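PDB 5JS4: phiAB6 tailspike from Unidentified phage, which fragments the exopolysaccharide of Acinetobacter baumannii as a trimeric beta-helical phage tailspike, probably during attachment to the host. Local coordinates for residues A605-M610 and A714-S719; I649-I654 and S687-A692; N288-K293 and T328-C333; I355-Y360 and N374-K379. One frame throughout, in Å; residues are numbered along the deposited sequence.

Contact 1: A605-M610 and A714-S719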
loop_
_atom_site.group_PDB
_atom_site.type_symbol
_atom_site.label_atom_id
_atom_site.label_comp_id
_atom_site.label_asym_id
_atom_site.label_seq_id
_atom_site.Cartn_x
_atom_site.Cartn_y
_atom_site.Cartn_z
ATOM N N ALA A 605 17.722 42.163 6.701
ATOM C CA ALA A 605 17.318 41.247 7.755
ATOM C C ALA A 605 16.455 41.910 8.809
ATOM O O ALA A 605 16.539 43.122 9.040
ATOM C CB ALA A 605 18.534 40.619 8.416
ATOM N N PHE A 606 15.649 41.063 9.441
ATOM C CA PHE A 606 14.848 41.391 10.600
ATOM C C PHE A 606 15.487 40.670 11.786
ATOM O O PHE A 606 15.978 39.549 11.632
ATOM C CB PHE A 606 13.421 40.905 10.376
ATOM C CG PHE A 606 12.816 41.388 9.081
ATOM C CD1 PHE A 606 12.525 42.729 8.902
ATOM C CD2 PHE A 606 12.549 40.502 8.044
ATOM C CE1 PHE A 606 11.979 43.182 7.712
ATOM C CE2 PHE A 606 11.992 40.947 6.854
ATOM C CZ PHE A 606 11.710 42.289 6.693
ATOM N N TYR A 607 15.457 41.309 12.956
ATOM C CA TYR A 607 16.249 40.881 14.119
ATOM C C TYR A 607 15.397 40.639 15.355
ATOM O O TYR A 607 14.497 41.423 15.655
ATOM C CB TYR A 607 17.287 41.954 14.468
ATOM C CG TYR A 607 18.317 42.157 13.391
ATOM C CD1 TYR A 607 17.991 42.814 12.210
ATOM C CD2 TYR A 607 19.612 41.686 13.544
ATOM C CE1 TYR A 607 18.926 42.994 11.210
ATOM C CE2 TYR A 607 20.557 41.866 12.547
ATOM C CZ TYR A 607 20.201 42.521 11.383
ATOM O OH TYR A 607 21.116 42.701 10.369
ATOM N N ALA A 608 15.716 39.569 16.080
ATOM C CA ALA A 608 15.199 39.353 17.429
ATOM C C ALA A 608 16.393 39.457 18.379
ATOM O O ALA A 608 17.119 38.486 18.556
ATOM C CB ALA A 608 14.525 37.992 17.542
ATOM N N PRO A 609 16.622 40.642 18.967
ATOM C CA PRO A 609 17.831 40.821 19.777
ATOM C C PRO A 609 17.766 40.127 21.127
ATOM O O PRO A 609 16.685 39.783 21.605
ATOM C CB PRO A 609 17.889 42.336 19.986
ATOM C CG PRO A 609 16.460 42.758 19.951
ATOM C CD PRO A 609 15.810 41.872 18.925
ATOM N N MET A 610 18.927 39.926 21.737
ATOM C CA MET A 610 18.970 39.595 23.151
ATOM C C MET A 610 18.534 40.823 23.932
ATOM O O MET A 610 18.928 41.945 23.607
ATOM C CB MET A 610 20.374 39.178 23.581
ATOM C CG MET A 610 20.763 37.805 23.073
ATOM S SD MET A 610 22.416 37.294 23.572
ATOM C CE MET A 610 23.428 38.141 22.365
ATOM N N ALA A 714 19.252 46.089 24.813
ATOM C CA ALA A 714 18.990 45.127 23.756
ATOM C C ALA A 714 20.188 45.152 22.827
ATOM O O ALA A 714 20.660 46.222 22.456
ATOM C CB ALA A 714 17.719 45.481 23.000
ATOM N N PHE A 715 20.697 43.980 22.474
ATOM C CA PHE A 715 21.856 43.915 21.590
ATOM C C PHE A 715 21.890 42.627 20.794
ATOM O O PHE A 715 21.222 41.644 21.137
ATOM C CB PHE A 715 23.163 44.120 22.375
ATOM C CG PHE A 715 23.495 43.011 23.340
ATOM C CD1 PHE A 715 22.855 42.921 24.569
ATOM C CD2 PHE A 715 24.487 42.081 23.037
ATOM C CE1 PHE A 715 23.172 41.912 25.465
ATOM C CE2 PHE A 715 24.811 41.072 23.932
ATOM C CZ PHE A 715 24.153 40.987 25.145
ATOM N N THR A 716 22.659 42.657 19.708
ATOM C CA THR A 716 22.882 41.479 18.886
ATOM C C THR A 716 24.361 41.116 18.909
ATOM O O THR A 716 25.216 41.982 19.099
ATOM C CB THR A 716 22.429 41.688 17.433
ATOM O OG1 THR A 716 23.241 42.685 16.801
ATOM C CG2 THR A 716 20.969 42.110 17.378
ATOM N N ALA A 717 24.645 39.833 18.717
ATOM C CA ALA A 717 26.023 39.329 18.722
ATOM C C ALA A 717 26.616 39.281 17.316
ATOM O O ALA A 717 27.802 38.997 17.157
ATOM C CB ALA A 717 26.085 37.959 19.375
ATOM N N THR A 718 25.795 39.556 16.305
ATOM C CA THR A 718 26.275 39.719 14.935
ATOM C C THR A 718 25.586 40.913 14.301
ATOM O O THR A 718 24.593 41.424 14.827
ATOM C CB THR A 718 26.003 38.489 14.043
ATOM O OG1 THR A 718 24.607 38.423 13.714
ATOM C CG2 THR A 718 26.444 37.202 14.717
ATOM N N SER A 719 26.107 41.340 13.158
ATOM C CA SER A 719 25.472 42.388 12.381
ATOM C C SER A 719 24.209 41.864 11.709
ATOM O O SER A 719 23.473 42.662 11.128
ATOM C CB SER A 719 26.426 42.920 11.315
ATOM O OG SER A 719 26.704 41.925 10.347
ATOM O OXT SER A 719 23.905 40.662 11.721
#
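Met610 CB lies over one face of the Phe715 ring, and the terminal methyl of the bent Met610 chain lies on the same side, displaced toward the rim, CE standing 3.6 Å from Phe715 CE2. The sulfur is set obliquely, with Met610 SD 5.0 Å from the Phe715 ring centroid, and this makes a Met-aromatic contact. CE also touches the methyl of Ala717. The Tyr607 ring, by contrast, receives the C-terminal carboxylate at its edge: Tyr607 OH donates to Ser719 O in a very short bond of 2.5 Å. Thr716 CG2 approaches the same ring obliquely, 4.1 Å from Tyr607 CD2, and also packs on Pro609 CB. Edge-to-face neighbours complete both surroundings, His653 for Tyr607, Trp627 and Phe694 for Phe715.

Beta pairing is confined to Met610 and Phe715, an antiparallel hydrogen-bonded pair. Phe715 N reaches Met610 O at 2.9 Å and 159°, whereas the return bond from Met610 N to Phe715 O is weak, bent to 129°. Beyond this pair the chains diverge, and Tyr607 reaches the last residue past Thr716.

Lys592 forms a salt bridge with Ser719 OXT, and His653 hydrogen-bonds Ser719 O. Strand 602-615 lies between strands 591-597 and 708-715 of an antiparallel sheet, with Met611 of the second subunit packing on Tyr607 and Thr716.

Contact 2: I649-I654 and S687-A692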
loop_
_atom_site.group_PDB
_atom_site.type_symbol
_atom_site.label_atom_id
_atom_site.label_comp_id
_atom_site.label_asym_id
_atom_site.label_seq_id
_atom_site.Cartn_x
_atom_site.Cartn_y
_atom_site.Cartn_z
ATOM N N ILE A 649 30.799 39.173 20.713
ATOM C CA ILE A 649 29.983 40.028 19.868
ATOM C C ILE A 649 30.842 40.448 18.681
ATOM O O ILE A 649 31.968 40.916 18.864
ATOM C CB ILE A 649 29.542 41.286 20.638
ATOM C CG1 ILE A 649 28.602 40.903 21.790
ATOM C CG2 ILE A 649 28.879 42.297 19.707
ATOM C CD1 ILE A 649 28.496 41.966 22.857
ATOM N N THR A 650 30.308 40.300 17.474
ATOM C CA THR A 650 31.013 40.714 16.272
ATOM C C THR A 650 30.151 41.714 15.511
ATOM O O THR A 650 29.121 41.351 14.949
ATOM C CB THR A 650 31.369 39.512 15.379
ATOM O OG1 THR A 650 32.121 38.562 16.146
ATOM C CG2 THR A 650 32.196 39.951 14.174
ATOM N N ASN A 651 30.561 42.978 15.539
ATOM C CA ASN A 651 29.910 44.026 14.757
ATOM C C ASN A 651 28.417 44.107 15.037
ATOM O O ASN A 651 27.608 44.210 14.118
ATOM C CB ASN A 651 30.158 43.789 13.263
ATOM C CG ASN A 651 29.877 45.015 12.418
ATOM O OD1 ASN A 651 29.891 46.143 12.913
ATOM N ND2 ASN A 651 29.646 44.799 11.129
ATOM N N GLY A 652 28.073 44.061 16.318
ATOM C CA GLY A 652 26.682 43.976 16.754
ATOM C C GLY A 652 25.943 45.297 16.795
ATOM O O GLY A 652 26.533 46.370 16.715
ATOM N N HIS A 653 24.625 45.195 16.935
ATOM C CA HIS A 653 23.750 46.349 17.090
ATOM C C HIS A 653 23.451 46.525 18.578
ATOM O O HIS A 653 23.291 45.537 19.288
ATOM C CB HIS A 653 22.451 46.104 16.325
ATOM C CG HIS A 653 22.647 45.791 14.874
ATOM N ND1 HIS A 653 23.023 46.741 13.949
ATOM C CD2 HIS A 653 22.496 44.636 14.185
ATOM C CE1 HIS A 653 23.106 46.182 12.757
ATOM N NE2 HIS A 653 22.794 44.905 12.870
ATOM N N ILE A 654 23.391 47.769 19.048
ATOM C CA ILE A 654 23.181 48.035 20.474
ATOM C C ILE A 654 22.130 49.110 20.684
ATOM O O ILE A 654 22.228 50.212 20.147
ATOM C CB ILE A 654 24.477 48.471 21.194
ATOM C CG1 ILE A 654 25.533 47.375 21.068
ATOM C CG2 ILE A 654 24.188 48.781 22.664
ATOM C CD1 ILE A 654 26.909 47.773 21.570
ATOM N N SER A 687 39.897 47.382 15.604
ATOM C CA SER A 687 40.383 46.823 14.347
ATOM C C SER A 687 39.456 45.785 13.705
ATOM O O SER A 687 39.336 45.749 12.484
ATOM C CB SER A 687 41.769 46.209 14.557
ATOM O OG SER A 687 42.675 47.198 15.007
ATOM N N TYR A 688 38.804 44.952 14.518
ATOM C CA TYR A 688 38.081 43.787 13.994
ATOM C C TYR A 688 36.606 43.713 14.406
ATOM O O TYR A 688 35.939 42.720 14.126
ATOM C CB TYR A 688 38.811 42.504 14.397
ATOM C CG TYR A 688 40.262 42.516 13.978
ATOM C CD1 TYR A 688 40.611 42.444 12.635
ATOM C CD2 TYR A 688 41.281 42.635 14.920
ATOM C CE1 TYR A 688 41.940 42.471 12.240
ATOM C CE2 TYR A 688 42.612 42.666 14.536
ATOM C CZ TYR A 688 42.933 42.583 13.196
ATOM O OH TYR A 688 44.257 42.611 12.806
ATOM N N THR A 689 36.104 44.780 15.026
ATOM C CA THR A 689 34.730 44.834 15.569
ATOM C C THR A 689 34.347 43.591 16.381
ATOM O O THR A 689 33.218 43.109 16.309
ATOM C CB THR A 689 33.651 45.123 14.486
ATOM O OG1 THR A 689 33.658 44.104 13.480
ATOM C CG2 THR A 689 33.871 46.486 13.853
ATOM N N GLU A 690 35.295 43.079 17.162
ATOM C CA GLU A 690 35.011 42.019 18.116
ATOM C C GLU A 690 35.003 42.598 19.527
ATOM O O GLU A 690 35.912 43.340 19.909
ATOM C CB GLU A 690 36.039 40.891 18.016
ATOM C CG GLU A 690 35.816 39.814 19.065
ATOM C CD GLU A 690 36.740 38.633 18.899
ATOM O OE1 GLU A 690 36.658 37.968 17.846
ATOM O OE2 GLU A 690 37.533 38.372 19.829
ATOM N N ALA A 691 33.968 42.269 20.300
ATOM C CA ALA A 691 33.862 42.743 21.672
ATOM C C ALA A 691 33.421 41.627 22.605
ATOM O O ALA A 691 32.746 40.681 22.194
ATOM C CB ALA A 691 32.900 43.921 21.762
ATOM N N ALA A 692 33.838 41.743 23.860
ATOM C CA ALA A 692 33.372 40.873 24.928
ATOM C C ALA A 692 32.011 41.341 25.437
ATOM O O ALA A 692 31.187 40.538 25.874
ATOM C CB ALA A 692 34.376 40.868 26.067
HETATM O O HOH W 1 34.863 38.346 15.831
#
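Asn651 and Thr689 lie side by side and point the same way, Asn651 CB resting 3.5 Å from Thr689 OG1. The threonine hydroxyl sits between its own N and carbonyl carbon (chi1 60°), a position from which it donates back to Tyr688 O from above the carbonyl plane. Thr689 has positive phi between helix 684-688 and strand 690-699, whose start pairs with short strand 649-650 in the C-terminal antiparallel region; Thr689 O accepts from Asn651 N at 2.8 Å.

At the adjoining non-hydrogen-bonded pair, Thr650 and Glu690 turn their side chains to one face of the sheet. A water joins their polar ends, lying 2.8 Å from Thr650 OG1 and donating to Glu690 OE1 at 2.7 Å. Ile649 and Ala691 turn to the opposite face, Ile649 CB 4.4 Å from Ala691 CB. Two backbone bonds hold this pair: Ile649 N to Ala691 O at 166°, and Ala691 N to Ile649 O at 165°.

Glu690 OE2 also bonds Thr680, and Asn651 OD1 accepts from Arg710 of the second subunit. The chemistry is therefore that of a short antiparallel ladder with an apolar face and a hydrated polar one, whose asparagine end also ties the pairing to the trimer interface.

Contact 3: N288-K293 and T328-C333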
loop_
_atom_site.group_PDB
_atom_site.type_symbol
_atom_site.label_atom_id
_atom_site.label_comp_id
_atom_site.label_asym_id
_atom_site.label_seq_id
_atom_site.Cartn_x
_atom_site.Cartn_y
_atom_site.Cartn_z
ATOM N N ASN A 288 -19.628 -37.353 10.522
ATOM C CA ASN A 288 -18.506 -37.719 11.376
ATOM C C ASN A 288 -17.260 -36.955 10.963
ATOM O O ASN A 288 -17.126 -36.542 9.809
ATOM C CB ASN A 288 -18.239 -39.221 11.290
ATOM C CG ASN A 288 -19.373 -40.046 11.862
ATOM O OD1 ASN A 288 -19.479 -40.214 13.079
ATOM N ND2 ASN A 288 -20.234 -40.564 10.991
ATOM N N GLN A 289 -16.349 -36.780 11.915
ATOM C CA GLN A 289 -15.087 -36.096 11.672
ATOM C C GLN A 289 -14.278 -36.847 10.624
ATOM O O GLN A 289 -14.253 -38.078 10.616
ATOM C CB GLN A 289 -14.288 -35.999 12.971
ATOM C CG GLN A 289 -12.975 -35.244 12.863
ATOM C CD GLN A 289 -12.275 -35.143 14.202
ATOM O OE1 GLN A 289 -11.692 -36.117 14.681
ATOM N NE2 GLN A 289 -12.335 -33.968 14.821
ATOM N N VAL A 290 -13.638 -36.094 9.733
ATOM C CA VAL A 290 -12.734 -36.654 8.739
ATOM C C VAL A 290 -11.315 -36.221 9.084
ATOM O O VAL A 290 -11.060 -35.041 9.318
ATOM C CB VAL A 290 -13.098 -36.177 7.318
ATOM C CG1 VAL A 290 -12.046 -36.611 6.304
ATOM C CG2 VAL A 290 -14.473 -36.700 6.926
ATOM N N ASP A 291 -10.404 -37.188 9.134
ATOM C CA ASP A 291 -8.984 -36.920 9.306
ATOM C C ASP A 291 -8.360 -36.880 7.917
ATOM O O ASP A 291 -8.253 -37.908 7.250
ATOM C CB ASP A 291 -8.342 -38.013 10.167
ATOM C CG ASP A 291 -6.895 -37.718 10.528
ATOM O OD1 ASP A 291 -6.264 -36.847 9.891
ATOM O OD2 ASP A 291 -6.374 -38.371 11.456
ATOM N N LEU A 292 -7.961 -35.687 7.476
ATOM C CA LEU A 292 -7.417 -35.505 6.129
ATOM C C LEU A 292 -6.036 -36.134 5.943
ATOM O O LEU A 292 -5.564 -36.260 4.816
ATOM C CB LEU A 292 -7.373 -34.015 5.759
ATOM C CG LEU A 292 -8.737 -33.378 5.470
ATOM C CD1 LEU A 292 -8.631 -31.862 5.458
ATOM C CD2 LEU A 292 -9.325 -33.875 4.157
ATOM N N LYS A 293 -5.391 -36.515 7.043
ATOM C CA LYS A 293 -4.095 -37.193 6.998
ATOM C C LYS A 293 -3.061 -36.382 6.214
ATOM O O LYS A 293 -2.246 -36.945 5.487
ATOM C CB LYS A 293 -4.225 -38.594 6.381
ATOM C CG LYS A 293 -5.252 -39.502 7.034
ATOM C CD LYS A 293 -4.841 -39.889 8.443
ATOM C CE LYS A 293 -5.726 -40.993 9.000
ATOM N NZ LYS A 293 -5.398 -42.335 8.436
ATOM N N THR A 328 -13.941 -30.185 15.512
ATOM C CA THR A 328 -13.725 -29.690 14.156
ATOM C C THR A 328 -14.014 -30.812 13.156
ATOM O O THR A 328 -13.572 -31.946 13.345
ATOM C CB THR A 328 -12.291 -29.172 13.955
ATOM O OG1 THR A 328 -11.915 -28.340 15.059
ATOM C CG2 THR A 328 -12.206 -28.367 12.665
ATOM N N ALA A 329 -14.748 -30.486 12.094
ATOM C CA ALA A 329 -15.204 -31.486 11.120
ATOM C C ALA A 329 -14.050 -32.133 10.357
ATOM O O ALA A 329 -14.046 -33.342 10.134
ATOM C CB ALA A 329 -16.193 -30.864 10.146
ATOM N N PHE A 330 -13.086 -31.312 9.949
ATOM C CA PHE A 330 -11.888 -31.778 9.260
ATOM C C PHE A 330 -10.655 -31.461 10.095
ATOM O O PHE A 330 -10.455 -30.313 10.494
ATOM C CB PHE A 330 -11.748 -31.081 7.909
ATOM C CG PHE A 330 -12.662 -31.611 6.848
ATOM C CD1 PHE A 330 -12.313 -32.731 6.111
ATOM C CD2 PHE A 330 -13.858 -30.974 6.562
ATOM C CE1 PHE A 330 -13.144 -33.218 5.121
ATOM C CE2 PHE A 330 -14.695 -31.456 5.572
ATOM C CZ PHE A 330 -14.336 -32.580 4.849
ATOM N N ILE A 331 -9.823 -32.468 10.346
ATOM C CA ILE A 331 -8.554 -32.256 11.040
ATOM C C ILE A 331 -7.375 -32.622 10.142
ATOM O O ILE A 331 -7.538 -33.320 9.140
ATOM C CB ILE A 331 -8.484 -33.027 12.380
ATOM C CG1 ILE A 331 -8.623 -34.542 12.167
ATOM C CG2 ILE A 331 -9.560 -32.512 13.325
ATOM C CD1 ILE A 331 -8.287 -35.368 13.395
ATOM N N ASN A 332 -6.195 -32.124 10.509
ATOM C CA ASN A 332 -4.935 -32.428 9.816
ATOM C C ASN A 332 -4.949 -32.074 8.333
ATOM O O ASN A 332 -4.438 -32.817 7.493
ATOM C CB ASN A 332 -4.549 -33.898 10.015
ATOM C CG ASN A 332 -4.280 -34.235 11.469
ATOM O OD1 ASN A 332 -3.651 -33.460 12.190
ATOM N ND2 ASN A 332 -4.747 -35.397 11.903
ATOM N N CYS A 333 -5.528 -30.924 8.018
ATOM C CA CYS A 333 -5.545 -30.445 6.649
ATOM C C CYS A 333 -4.129 -30.140 6.191
ATOM O O CYS A 333 -3.307 -29.664 6.971
ATOM C CB CYS A 333 -6.404 -29.189 6.535
ATOM S SG CYS A 333 -6.637 -28.608 4.844
#
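Asp291 OD1 is gripped from opposite faces of its carboxylate plane. Asn332 ND2 donates across the contact at 2.9 Å and 169°, while Lys293 N donates from two residues on, completing an Asx turn. With CG anti to its own N (chi1 -173°), Asp291 carries its carboxylate toward Asn332, whose amide plane is turned 42° from it.

A second side-chain bond closes the other end of the pairing: Gln289 NE2 reaches Thr328 O at 2.8 Å, lying in the carbonyl plane. The extended Gln289 crosses Ile331 at about a right angle, its NE2 3.5 Å from Ile331 CG2. Between these ends the strands run parallel, Val290 N bonding Ala329 O, Ile331 N bonding Val290 O and Leu292 N bonding Ile331 O.

On the buried face Val290 and Phe330 lie side by side, Val290 CB 3.7 Å from Phe330 CE1. Leu292 meets the same ring obliquely through CG and puts CD1 3.6 Å from Cys333 CB.

The pairing stacks two successive coils of the beta-helix, in a region assigned to the pectate lyase-like family. Strand 290-291 is outermost within the chain in its parallel sheet, helix 260-268 packs on Val290 and Leu292, and strand 353-358 continues the sheet beyond 328-333.

Contact 4: I355-Y360 and N374-K379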
loop_
_atom_site.group_PDB
_atom_site.type_symbol
_atom_site.label_atom_id
_atom_site.label_comp_id
_atom_site.label_asym_id
_atom_site.label_seq_id
_atom_site.Cartn_x
_atom_site.Cartn_y
_atom_site.Cartn_z
ATOM N N ILE A 355 -12.535 -26.639 9.889
ATOM C CA ILE A 355 -11.270 -27.249 9.481
ATOM C C ILE A 355 -10.063 -26.768 10.292
ATOM O O ILE A 355 -9.951 -25.587 10.628
ATOM C CB ILE A 355 -11.049 -27.029 7.964
ATOM C CG1 ILE A 355 -9.930 -27.927 7.429
ATOM C CG2 ILE A 355 -10.802 -25.556 7.658
ATOM C CD1 ILE A 355 -10.067 -28.231 5.953
ATOM N N GLU A 356 -9.177 -27.711 10.611
ATOM C CA GLU A 356 -7.919 -27.421 11.288
ATOM C C GLU A 356 -6.776 -27.531 10.293
ATOM O O GLU A 356 -6.633 -28.548 9.612
ATOM C CB GLU A 356 -7.693 -28.373 12.461
ATOM C CG GLU A 356 -8.678 -28.148 13.592
ATOM C CD GLU A 356 -8.483 -29.073 14.772
ATOM O OE1 GLU A 356 -7.423 -29.725 14.870
ATOM O OE2 GLU A 356 -9.404 -29.133 15.614
ATOM N N ILE A 357 -5.973 -26.474 10.216
ATOM C CA ILE A 357 -4.852 -26.399 9.283
ATOM C C ILE A 357 -3.645 -25.808 10.012
ATOM O O ILE A 357 -3.790 -24.884 10.810
ATOM C CB ILE A 357 -5.225 -25.567 8.030
ATOM C CG1 ILE A 357 -4.078 -25.583 7.017
ATOM C CG2 ILE A 357 -5.617 -24.140 8.407
ATOM C CD1 ILE A 357 -4.433 -24.995 5.666
ATOM N N ASP A 358 -2.457 -26.348 9.760
ATOM C CA ASP A 358 -1.263 -25.857 10.441
ATOM C C ASP A 358 -0.879 -24.465 9.940
ATOM O O ASP A 358 -1.063 -24.134 8.764
ATOM C CB ASP A 358 -0.091 -26.820 10.272
ATOM C CG ASP A 358 1.041 -26.517 11.234
ATOM O OD1 ASP A 358 0.895 -26.804 12.443
ATOM O OD2 ASP A 358 2.069 -25.983 10.786
ATOM N N GLY A 359 -0.336 -23.651 10.838
ATOM C CA GLY A 359 0.028 -22.280 10.504
ATOM C C GLY A 359 1.243 -22.113 9.604
ATOM O O GLY A 359 1.403 -21.059 8.989
ATOM N N TYR A 360 2.102 -23.132 9.530
ATOM C CA TYR A 360 3.320 -23.061 8.714
ATOM C C TYR A 360 3.076 -23.582 7.300
ATOM O O TYR A 360 2.844 -24.775 7.102
ATOM C CB TYR A 360 4.467 -23.834 9.379
ATOM C CG TYR A 360 5.763 -23.882 8.579
ATOM C CD1 TYR A 360 6.338 -22.722 8.059
ATOM C CD2 TYR A 360 6.419 -25.088 8.360
ATOM C CE1 TYR A 360 7.524 -22.766 7.338
ATOM C CE2 TYR A 360 7.604 -25.143 7.642
ATOM C CZ TYR A 360 8.156 -23.983 7.134
ATOM O OH TYR A 360 9.338 -24.044 6.421
ATOM N N ASN A 374 -15.974 -21.959 14.862
ATOM C CA ASN A 374 -14.804 -21.398 14.207
ATOM C C ASN A 374 -14.764 -21.972 12.805
ATOM O O ASN A 374 -14.872 -23.183 12.626
ATOM C CB ASN A 374 -13.516 -21.759 14.957
ATOM C CG ASN A 374 -13.479 -21.202 16.369
ATOM O OD1 ASN A 374 -13.118 -21.906 17.316
ATOM N ND2 ASN A 374 -13.841 -19.937 16.520
ATOM N N GLN A 375 -14.627 -21.117 11.799
ATOM C CA GLN A 375 -14.625 -21.605 10.426
ATOM C C GLN A 375 -13.243 -22.140 10.058
ATOM O O GLN A 375 -13.108 -23.307 9.692
ATOM C CB GLN A 375 -15.143 -20.533 9.469
ATOM C CG GLN A 375 -16.647 -20.341 9.623
ATOM C CD GLN A 375 -17.206 -19.162 8.858
ATOM O OE1 GLN A 375 -16.534 -18.147 8.673
ATOM N NE2 GLN A 375 -18.457 -19.279 8.428
ATOM N N ILE A 376 -12.221 -21.309 10.208
ATOM C CA ILE A 376 -10.841 -21.737 10.012
ATOM C C ILE A 376 -10.152 -21.795 11.369
ATOM O O ILE A 376 -10.049 -20.785 12.058
ATOM C CB ILE A 376 -10.075 -20.766 9.090
ATOM C CG1 ILE A 376 -10.755 -20.673 7.714
ATOM C CG2 ILE A 376 -8.614 -21.186 8.959
ATOM C CD1 ILE A 376 -10.635 -21.907 6.846
ATOM N N VAL A 377 -9.692 -22.984 11.747
ATOM C CA VAL A 377 -8.955 -23.173 12.988
ATOM C C VAL A 377 -7.488 -23.371 12.637
ATOM O O VAL A 377 -7.109 -24.403 12.089
ATOM C CB VAL A 377 -9.481 -24.387 13.781
ATOM C CG1 VAL A 377 -8.675 -24.595 15.059
ATOM C CG2 VAL A 377 -10.954 -24.200 14.112
ATOM N N VAL A 378 -6.670 -22.372 12.944
ATOM C CA VAL A 378 -5.238 -22.442 12.679
ATOM C C VAL A 378 -4.559 -23.126 13.854
ATOM O O VAL A 378 -4.742 -22.715 14.997
ATOM C CB VAL A 378 -4.618 -21.044 12.494
ATOM C CG1 VAL A 378 -3.129 -21.159 12.193
ATOM C CG2 VAL A 378 -5.331 -20.283 11.383
ATOM N N LYS A 379 -3.780 -24.164 13.569
ATOM C CA LYS A 379 -3.015 -24.857 14.600
ATOM C C LYS A 379 -1.591 -24.313 14.641
ATOM O O LYS A 379 -1.044 -23.884 13.618
ATOM C CB LYS A 379 -3.024 -26.370 14.362
ATOM C CG LYS A 379 -4.416 -26.988 14.253
ATOM C CD LYS A 379 -5.270 -26.814 15.503
ATOM C CE LYS A 379 -4.857 -27.765 16.613
ATOM N NZ LYS A 379 -5.699 -27.596 17.832
HETATM O O HOH W 2 -8.453 -27.690 17.846
#
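Lys379, Ile355 and Glu356 bury the most surface where two successive coils of a right-handed parallel beta-helix meet. The Lys379 chain bends at chi2 and chi3 and folds obliquely across Glu356, its CE 3.7 Å from Glu356 OE1. The charged atoms themselves stay beyond salt-bridge distance, Lys379 NZ standing 4.0 Å from Glu356 OE1. A water links the two side chains instead, donating to Glu356 OE2 and accepting from Lys379 NZ. OE2 also bonds Thr328, so it is held directly from the preceding coil and through water from the following one.

Glu356 lies side by side with Val377, and its CG packs 3.8 Å from Val377 CG1 on the same outer face. On the inner face Ile355 runs alongside Ile376, with Ile355 CG2 3.7 Å from Ile376 CD1. The isoleucine at 355 puts CG1 anti to its N (chi1 -166°), and that branch leads away from segment 374-379, toward Phe330 and Cys333.

The backbone ladder follows the same register. Val377 N bonds Ile355 O, Ile357 N bonds Val377 O, and Lys379 N bonds Ile357 O at 172°; Ile355 N to Gln375 O is weak. The short axes of 355-358 and 377-379 are 32° apart in the parallel sense.

At the corner Asp358 OD2 accepts from Tyr360 N in an Asx turn, and Gly359 N closes the ladder by donating to Lys379 O at 2.9 Å.

The four contacts form two well-separated pairs, contacts 3 and 4 in the beta-helix and contacts 1 and 2 in the C-terminal region. Contacts 3 and 4, centres 11 Å apart, are alternate pairings of one parallel sheet, linked by the pairing of strands 328-333 and 353-358, in which Phe330 O lies 2.9 Å from Glu356 N. Contacts 1 and 2, centres 12 Å apart, touch through Ala717 O and Thr650 N at 2.8 Å. About 61 Å separates the nearest atoms of contacts 1 and 4. Contacts 1, 2 and 4 all touch the second subunit. Malonic acid lies in a pocket including Ile370 and Asn371; Asn371 O accepts from Gln375 NE2 of contact 4.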